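Local coordinates for E3 SUMO-protein ligase SIZ1 (Saccharomyces cerevisiae, PDB 3I2D) that acts as a SUMO E3 ligase that promotes attachment of SUMO to septins and PCNA, using an SP-RING-type zinc finger to engage the E2 enzyme UBC9, at residues K75-I80 / Y107-N112; P81-N86 / N182-I187. All coordinates share one frame; numbering follows the deposited sequence.

Contact 1. Residues K75-I80 / Y107-N112; sequences KIQRLI and YNLLSN
The methyl CD1 of Leu-109 sits between the polar ends of Gln-77 and Arg-78, 3.4 Å from Gln-77 OE1 and 3.1 Å from Arg-78 NH2. The leucine comes in from the helix and lies at about a right angle to the arginine side chain. Against the glutamine it is set obliquely, and its methyl also comes up obliquely to the guanidinium group. Leu-109 CG is anti to the carbonyl carbon (chi1 -39°), which sends the branched end out from the helix toward the strand. CD1 makes both approaches, while Leu-109 CG stays 4.0 Å from Arg-78 NH2. Both polar residues lie on strand 74-90 of the PINIT domain, where they oppose Ile-201 together in a classic beta bulge, consistent with the CB bonds of two consecutive residues both pointing toward the helix. Arg-78 is bent at chi2 and chi3, and its NH1 makes a salt bridge to Asp-106, in the same helix as Leu-109, while NH2 lies against the leucine. Gln-77 is extended beyond CG and uses NE2 for weak hydrogen bonds to Glu-203 and His-117. The contact lies at the surface and buries 112 Å² in all. Deeper in, Ile-80 packs on Leu-102 and Leu-119, and Leu-110 on Ile-201.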
ATOM      1  N   LYS A  75       3.729   2.351   7.938  1.00 47.81           N
ATOM      2  CA  LYS A  75       4.593   3.512   7.993  1.00 53.77           C
ATOM      3  C   LYS A  75       5.840   3.175   8.793  1.00 53.77           C
ATOM      4  O   LYS A  75       5.748   2.752   9.951  1.00 49.89           O
ATOM      5  CB  LYS A  75       3.827   4.665   8.649  1.00 61.33           C
ATOM      6  CG  LYS A  75       4.377   6.057   8.402  1.00 70.73           C
ATOM      7  CD  LYS A  75       3.388   7.117   8.890  1.00 75.52           C
ATOM      8  CE  LYS A  75       2.016   6.928   8.227  1.00 79.36           C
ATOM      9  NZ  LYS A  75       0.992   7.960   8.594  1.00 72.04           N
ATOM     10  N   ILE A  76       7.002   3.344   8.165  1.00 53.64           N
ATOM     11  CA  ILE A  76       8.265   3.060   8.832  1.00 55.86           C
ATOM     12  C   ILE A  76       8.445   4.115   9.917  1.00 57.55           C
ATOM     13  O   ILE A  76       8.515   5.313   9.631  1.00 58.42           O
ATOM     14  CB  ILE A  76       9.427   3.094   7.831  1.00 54.46           C
ATOM     15  CG1 ILE A  76       9.308   1.904   6.882  1.00 55.11           C
ATOM     16  CG2 ILE A  76      10.745   3.062   8.561  1.00 55.18           C
ATOM     17  CD1 ILE A  76      10.374   1.868   5.807  1.00 63.25           C
ATOM     18  N   GLN A  77       8.501   3.656  11.162  1.00 56.49           N
ATOM     19  CA  GLN A  77       8.617   4.540  12.311  1.00 56.03           C
ATOM     20  C   GLN A  77      10.014   4.616  12.896  1.00 55.72           C
ATOM     21  O   GLN A  77      10.588   5.700  12.987  1.00 57.79           O
ATOM     22  CB  GLN A  77       7.659   4.072  13.392  1.00 64.35           C
ATOM     23  CG  GLN A  77       6.741   5.127  13.943  1.00 73.28           C
ATOM     24  CD  GLN A  77       5.585   4.496  14.690  1.00 80.59           C
ATOM     25  OE1 GLN A  77       5.788   3.741  15.646  1.00 87.54           O
ATOM     26  NE2 GLN A  77       4.363   4.788  14.250  1.00 79.54           N
ATOM     27  N   ARG A  78      10.554   3.469  13.299  1.00 53.14           N
ATOM     28  CA  ARG A  78      11.886   3.426  13.901  1.00 55.62           C
ATOM     29  C   ARG A  78      12.754   2.357  13.286  1.00 52.35           C
ATOM     30  O   ARG A  78      12.263   1.312  12.870  1.00 58.52           O
ATOM     31  CB  ARG A  78      11.787   3.114  15.390  1.00 57.93           C
ATOM     32  CG  ARG A  78      12.741   3.887  16.270  1.00 71.17           C
ATOM     33  CD  ARG A  78      12.077   5.154  16.790  1.00 76.85           C
ATOM     34  NE  ARG A  78      10.739   4.882  17.320  1.00 80.83           N
ATOM     35  CZ  ARG A  78      10.461   3.971  18.255  1.00 80.74           C
ATOM     36  NH1 ARG A  78      11.430   3.226  18.782  1.00 70.82           N
ATOM     37  NH2 ARG A  78       9.206   3.802  18.660  1.00 76.87           N
ATOM     38  N   LEU A  79      14.052   2.614  13.236  1.00 53.12           N
ATOM     39  CA  LEU A  79      14.984   1.625  12.721  1.00 55.75           C
ATOM     40  C   LEU A  79      15.654   0.958  13.908  1.00 55.39           C
ATOM     41  O   LEU A  79      16.166   1.645  14.785  1.00 62.98           O
ATOM     42  CB  LEU A  79      16.086   2.263  11.866  1.00 55.54           C
ATOM     43  CG  LEU A  79      17.155   1.212  11.491  1.00 60.06           C
ATOM     44  CD1 LEU A  79      17.115   0.917   9.995  1.00 58.20           C
ATOM     45  CD2 LEU A  79      18.528   1.696  11.893  1.00 57.64           C
ATOM     46  N   ILE A  80      15.627  -0.367  13.956  1.00 55.25           N
ATOM     47  CA  ILE A  80      16.317  -1.100  15.016  1.00 58.80           C
ATOM     48  C   ILE A  80      17.720  -1.217  14.405  1.00 61.20           C
ATOM     49  O   ILE A  80      17.998  -2.112  13.606  1.00 54.17           O
ATOM     50  CB  ILE A  80      15.681  -2.476  15.240  1.00 52.93           C
ATOM     51  CG1 ILE A  80      14.270  -2.293  15.788  1.00 51.59           C
ATOM     52  CG2 ILE A  80      16.500  -3.276  16.219  1.00 59.80           C
ATOM     53  CD1 ILE A  80      13.585  -3.592  16.077  1.00 64.58           C
ATOM     54  N   TYR A 107      10.260  -2.370  22.537  1.00 88.09           N
ATOM     55  CA  TYR A 107       9.445  -3.515  22.941  1.00 82.58           C
ATOM     56  C   TYR A 107       7.988  -3.186  23.199  1.00 80.20           C
ATOM     57  O   TYR A 107       7.133  -4.064  23.156  1.00 79.93           O
ATOM     58  CB  TYR A 107      10.011  -4.188  24.197  1.00 82.91           C
ATOM     59  CG  TYR A 107       9.296  -5.485  24.506  1.00 78.24           C
ATOM     60  CD1 TYR A 107       9.641  -6.664  23.843  1.00 81.60           C
ATOM     61  CD2 TYR A 107       8.193  -5.511  25.355  1.00 74.35           C
ATOM     62  CE1 TYR A 107       8.896  -7.839  24.005  1.00 78.64           C
ATOM     63  CE2 TYR A 107       7.442  -6.676  25.522  1.00 78.37           C
ATOM     64  CZ  TYR A 107       7.795  -7.834  24.843  1.00 76.76           C
ATOM     65  OH  TYR A 107       7.031  -8.973  24.973  1.00 66.93           O
ATOM     66  N   ASN A 108       7.709  -1.922  23.477  1.00 83.22           N
ATOM     67  CA  ASN A 108       6.350  -1.484  23.771  1.00 90.61           C
ATOM     68  C   ASN A 108       5.384  -1.599  22.592  1.00 93.27           C
ATOM     69  O   ASN A 108       4.488  -2.458  22.570  1.00 92.85           O
ATOM     70  CB  ASN A 108       6.385  -0.037  24.257  1.00 94.50           C
ATOM     71  CG  ASN A 108       7.361   0.167  25.403  1.00101.93           C
ATOM     72  OD1 ASN A 108       7.633   1.301  25.807  1.00101.73           O
ATOM     73  ND2 ASN A 108       7.893  -0.932  25.935  1.00 96.95           N
ATOM     74  N   LEU A 109       5.566  -0.717  21.618  1.00 89.72           N
ATOM     75  CA  LEU A 109       4.721  -0.688  20.441  1.00 88.03           C
ATOM     76  C   LEU A 109       4.339  -2.088  19.963  1.00 89.17           C
ATOM     77  O   LEU A 109       3.203  -2.331  19.549  1.00 90.03           O
ATOM     78  CB  LEU A 109       5.448   0.053  19.318  1.00 91.41           C
ATOM     79  CG  LEU A 109       6.273   1.291  19.694  1.00 95.08           C
ATOM     80  CD1 LEU A 109       6.659   2.073  18.423  1.00 86.80           C
ATOM     81  CD2 LEU A 109       5.463   2.174  20.633  1.00 95.91           C
ATOM     82  N   LEU A 110       5.291  -3.011  20.039  1.00 87.73           N
ATOM     83  CA  LEU A 110       5.085  -4.378  19.572  1.00 91.17           C
ATOM     84  C   LEU A 110       4.338  -5.297  20.538  1.00 97.17           C
ATOM     85  O   LEU A 110       3.601  -6.197  20.114  1.00 93.34           O
ATOM     86  CB  LEU A 110       6.444  -4.998  19.224  1.00 83.68           C
ATOM     87  CG  LEU A 110       7.414  -4.070  18.482  1.00 80.14           C
ATOM     88  CD1 LEU A 110       8.702  -4.800  18.182  1.00 77.78           C
ATOM     89  CD2 LEU A 110       6.782  -3.572  17.203  1.00 79.58           C
ATOM     90  N   SER A 111       4.534  -5.060  21.833  1.00104.94           N
ATOM     91  CA  SER A 111       3.925  -5.862  22.893  1.00108.73           C
ATOM     92  C   SER A 111       2.393  -5.973  22.872  1.00113.36           C
ATOM     93  O   SER A 111       1.851  -7.007  22.465  1.00110.71           O
ATOM     94  CB  SER A 111       4.383  -5.320  24.245  1.00107.01           C
ATOM     95  OG  SER A 111       4.098  -3.938  24.334  1.00104.70           O
ATOM     96  N   ASN A 112       1.717  -4.912  23.323  1.00114.91           N
ATOM     97  CA  ASN A 112       0.248  -4.838  23.397  1.00117.10           C
ATOM     98  C   ASN A 112      -0.528  -5.797  22.469  1.00119.13           C
ATOM     99  O   ASN A 112      -0.118  -6.037  21.329  1.00119.47           O
ATOM    100  CB  ASN A 112      -0.192  -3.389  23.127  1.00116.71           C
ATOM    101  CG  ASN A 112      -1.674  -3.153  23.409  1.00116.84           C
ATOM    102  OD1 ASN A 112      -2.148  -3.384  24.523  1.00115.81           O
ATOM    103  ND2 ASN A 112      -2.406  -2.680  22.402  1.00113.51           N
TER

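Contact 2. Residues P81-N86 / N182-I187; sequences PELVMN and NNVELI
Segments 81-86 and 182-187 face each other without backbone pairing, with CA atoms 8.1 Å apart at Leu-83 and Val-184 and 8.9 Å apart at Met-85 and Leu-186. They come from the two four-stranded antiparallel sheets of the PINIT domain: Met-85 pairs through its backbone with Leu-197 in one, Val-184 with Ala-98 in the other. The chain turns a corner at Pro-81 and Glu-82, and Leu-83 then forms the centre of an inverse gamma turn, closed by a weak bond from Val-84 N to Glu-82 O. Val-184 is the wedge of this buried, wholly apolar contact. Its CG1 is anti to the backbone N (chi1 178°) and CG2 anti to the carbonyl carbon, a setting that turns CG2 to Leu-83 and CG1 to Met-85. CG2 meets Leu-83 CD2 at 4.0 Å, the two side chains crossing at about a right angle. Leu-171 rests against both of these residues, and Phe-100, Leu-145 and Cys-147 pack round the valine. Met-85, two residues on from Leu-83, points toward strand 182-191 from its CA; with CE turned back at chi3 -71°, its methyl approaches Val-184 CG1 at 4.3 Å.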
ATOM      1  N   PRO A  81      18.624  -0.304  14.802  1.00 67.02           N
ATOM      2  CA  PRO A  81      20.019  -0.156  14.368  1.00 68.28           C
ATOM      3  C   PRO A  81      20.826  -1.426  14.200  1.00 70.04           C
ATOM      4  O   PRO A  81      21.498  -1.611  13.185  1.00 73.75           O
ATOM      5  CB  PRO A  81      20.604   0.774  15.419  1.00 62.68           C
ATOM      6  CG  PRO A  81      19.903   0.320  16.651  1.00 67.36           C
ATOM      7  CD  PRO A  81      18.474   0.214  16.178  1.00 65.63           C
ATOM      8  N   GLU A  82      20.751  -2.301  15.193  1.00 69.34           N
ATOM      9  CA  GLU A  82      21.485  -3.553  15.167  1.00 70.80           C
ATOM     10  C   GLU A  82      21.037  -4.506  14.047  1.00 68.50           C
ATOM     11  O   GLU A  82      21.815  -5.331  13.586  1.00 69.27           O
ATOM     12  CB  GLU A  82      21.364  -4.224  16.537  1.00 73.63           C
ATOM     13  CG  GLU A  82      20.578  -3.389  17.547  1.00 83.31           C
ATOM     14  CD  GLU A  82      20.961  -3.682  18.991  1.00 91.24           C
ATOM     15  OE1 GLU A  82      22.113  -3.366  19.372  1.00 85.52           O
ATOM     16  OE2 GLU A  82      20.116  -4.228  19.742  1.00 91.26           O
ATOM     17  N   LEU A  83      19.785  -4.380  13.612  1.00 70.79           N
ATOM     18  CA  LEU A  83      19.226  -5.228  12.552  1.00 62.98           C
ATOM     19  C   LEU A  83      19.539  -4.696  11.156  1.00 62.92           C
ATOM     20  O   LEU A  83      18.657  -4.215  10.445  1.00 59.26           O
ATOM     21  CB  LEU A  83      17.710  -5.335  12.711  1.00 56.52           C
ATOM     22  CG  LEU A  83      17.145  -6.705  13.052  1.00 55.68           C
ATOM     23  CD1 LEU A  83      15.631  -6.623  13.113  1.00 51.94           C
ATOM     24  CD2 LEU A  83      17.582  -7.704  11.999  1.00 59.77           C
ATOM     25  N   VAL A  84      20.801  -4.765  10.769  1.00 62.28           N
ATOM     26  CA  VAL A  84      21.209  -4.305   9.454  1.00 57.99           C
ATOM     27  C   VAL A  84      22.242  -5.289   8.966  1.00 60.60           C
ATOM     28  O   VAL A  84      23.340  -5.381   9.517  1.00 68.53           O
ATOM     29  CB  VAL A  84      21.811  -2.910   9.522  1.00 55.75           C
ATOM     30  CG1 VAL A  84      22.282  -2.476   8.142  1.00 53.42           C
ATOM     31  CG2 VAL A  84      20.776  -1.947  10.069  1.00 55.89           C
ATOM     32  N   MET A  85      21.881  -6.039   7.936  1.00 61.16           N
ATOM     33  CA  MET A  85      22.773  -7.053   7.392  1.00 57.71           C
ATOM     34  C   MET A  85      23.059  -6.840   5.907  1.00 57.27           C
ATOM     35  O   MET A  85      22.391  -6.060   5.224  1.00 58.04           O
ATOM     36  CB  MET A  85      22.148  -8.432   7.618  1.00 48.93           C
ATOM     37  CG  MET A  85      21.557  -8.581   9.012  1.00 48.54           C
ATOM     38  SD  MET A  85      20.554 -10.060   9.260  1.00 58.34           S
ATOM     39  CE  MET A  85      19.098  -9.701   8.291  1.00 60.75           C
ATOM     40  N   ASN A  86      24.070  -7.535   5.413  1.00 56.81           N
ATOM     41  CA  ASN A  86      24.438  -7.443   4.012  1.00 53.44           C
ATOM     42  C   ASN A  86      24.462  -8.849   3.456  1.00 53.73           C
ATOM     43  O   ASN A  86      24.870  -9.789   4.143  1.00 57.42           O
ATOM     44  CB  ASN A  86      25.816  -6.811   3.869  1.00 58.40           C
ATOM     45  CG  ASN A  86      25.851  -5.391   4.378  1.00 69.02           C
ATOM     46  OD1 ASN A  86      25.522  -4.450   3.651  1.00 70.23           O
ATOM     47  ND2 ASN A  86      26.236  -5.223   5.643  1.00 73.00           N
ATOM     48  N   ASN A 182      17.702 -11.236  20.868  1.00 81.26           N
ATOM     49  CA  ASN A 182      17.011 -11.822  19.729  1.00 75.97           C
ATOM     50  C   ASN A 182      18.029 -12.151  18.662  1.00 72.22           C
ATOM     51  O   ASN A 182      19.057 -11.484  18.541  1.00 71.71           O
ATOM     52  CB  ASN A 182      15.999 -10.835  19.149  1.00 73.81           C
ATOM     53  CG  ASN A 182      14.730 -10.762  19.958  1.00 74.31           C
ATOM     54  OD1 ASN A 182      13.979 -11.740  20.059  1.00 66.88           O
ATOM     55  ND2 ASN A 182      14.475  -9.597  20.543  1.00 75.27           N
ATOM     56  N   ASN A 183      17.744 -13.178  17.878  1.00 71.51           N
ATOM     57  CA  ASN A 183      18.659 -13.554  16.818  1.00 74.08           C
ATOM     58  C   ASN A 183      17.936 -13.789  15.499  1.00 70.51           C
ATOM     59  O   ASN A 183      17.019 -14.607  15.409  1.00 70.49           O
ATOM     60  CB  ASN A 183      19.443 -14.804  17.210  1.00 82.18           C
ATOM     61  CG  ASN A 183      20.858 -14.778  16.682  1.00 92.45           C
ATOM     62  OD1 ASN A 183      21.100 -14.949  15.480  1.00 92.88           O
ATOM     63  ND2 ASN A 183      21.810 -14.543  17.578  1.00 95.36           N
ATOM     64  N   VAL A 184      18.358 -13.053  14.480  1.00 65.17           N
ATOM     65  CA  VAL A 184      17.782 -13.170  13.154  1.00 60.33           C
ATOM     66  C   VAL A 184      18.845 -13.712  12.231  1.00 57.62           C
ATOM     67  O   VAL A 184      19.983 -13.261  12.259  1.00 56.94           O
ATOM     68  CB  VAL A 184      17.348 -11.812  12.611  1.00 58.81           C
ATOM     69  CG1 VAL A 184      16.809 -11.975  11.205  1.00 61.35           C
ATOM     70  CG2 VAL A 184      16.298 -11.214  13.514  1.00 68.95           C
ATOM     71  N   GLU A 185      18.477 -14.674  11.402  1.00 56.95           N
ATOM     72  CA  GLU A 185      19.444 -15.232  10.478  1.00 59.95           C
ATOM     73  C   GLU A 185      18.838 -15.437   9.096  1.00 58.35           C
ATOM     74  O   GLU A 185      17.774 -16.042   8.959  1.00 58.10           O
ATOM     75  CB  GLU A 185      19.957 -16.556  11.024  1.00 70.75           C
ATOM     76  CG  GLU A 185      21.234 -17.043  10.377  1.00 85.23           C
ATOM     77  CD  GLU A 185      21.797 -18.263  11.087  1.00 95.63           C
ATOM     78  OE1 GLU A 185      22.065 -18.172  12.312  1.00100.98           O
ATOM     79  OE2 GLU A 185      21.966 -19.310  10.419  1.00 93.41           O
ATOM     80  N   LEU A 186      19.507 -14.902   8.077  1.00 52.66           N
ATOM     81  CA  LEU A 186      19.059 -15.062   6.697  1.00 51.08           C
ATOM     82  C   LEU A 186      20.048 -15.957   5.962  1.00 49.91           C
ATOM     83  O   LEU A 186      21.231 -15.647   5.856  1.00 54.25           O
ATOM     84  CB  LEU A 186      18.988 -13.723   5.962  1.00 46.96           C
ATOM     85  CG  LEU A 186      18.608 -13.856   4.479  1.00 40.76           C
ATOM     86  CD1 LEU A 186      17.116 -14.136   4.325  1.00 31.88           C
ATOM     87  CD2 LEU A 186      18.963 -12.571   3.760  1.00 45.98           C
ATOM     88  N   ILE A 187      19.554 -17.074   5.464  1.00 45.89           N
ATOM     89  CA  ILE A 187      20.385 -17.994   4.725  1.00 41.81           C
ATOM     90  C   ILE A 187      20.033 -17.840   3.254  1.00 46.70           C
ATOM     91  O   ILE A 187      18.876 -17.996   2.870  1.00 43.99           O
ATOM     92  CB  ILE A 187      20.105 -19.435   5.138  1.00 45.36           C
ATOM     93  CG1 ILE A 187      20.431 -19.613   6.622  1.00 44.96           C
ATOM     94  CG2 ILE A 187      20.917 -20.387   4.279  1.00 38.70           C
ATOM     95  CD1 ILE A 187      20.204 -21.012   7.104  1.00 47.08           C
TER

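Overall arrangement
Both contacts use strand 74-90, and their segments 75-80 and 81-86 adjoin in the sequence, but a corner in the chain separates them. The contact centres lie about 16 Å apart, with no further touch between their segments. Along the chain the segments alternate, both parts of the strand coming before 107-112 and then 182-187. Contact 1 sets the strand's first part against helix 104-111 at the surface, through mixed polar and apolar ends; contact 2 joins the part beyond the corner to strand 182-191 within the apolar core. Strand 195-204 pairs with both halves of strand 74-90. Both contacts belong to the PINIT domain, away from the zinc ion held by Cys-268, His-270, Cys-291 and Cys-294 in the SP-RING.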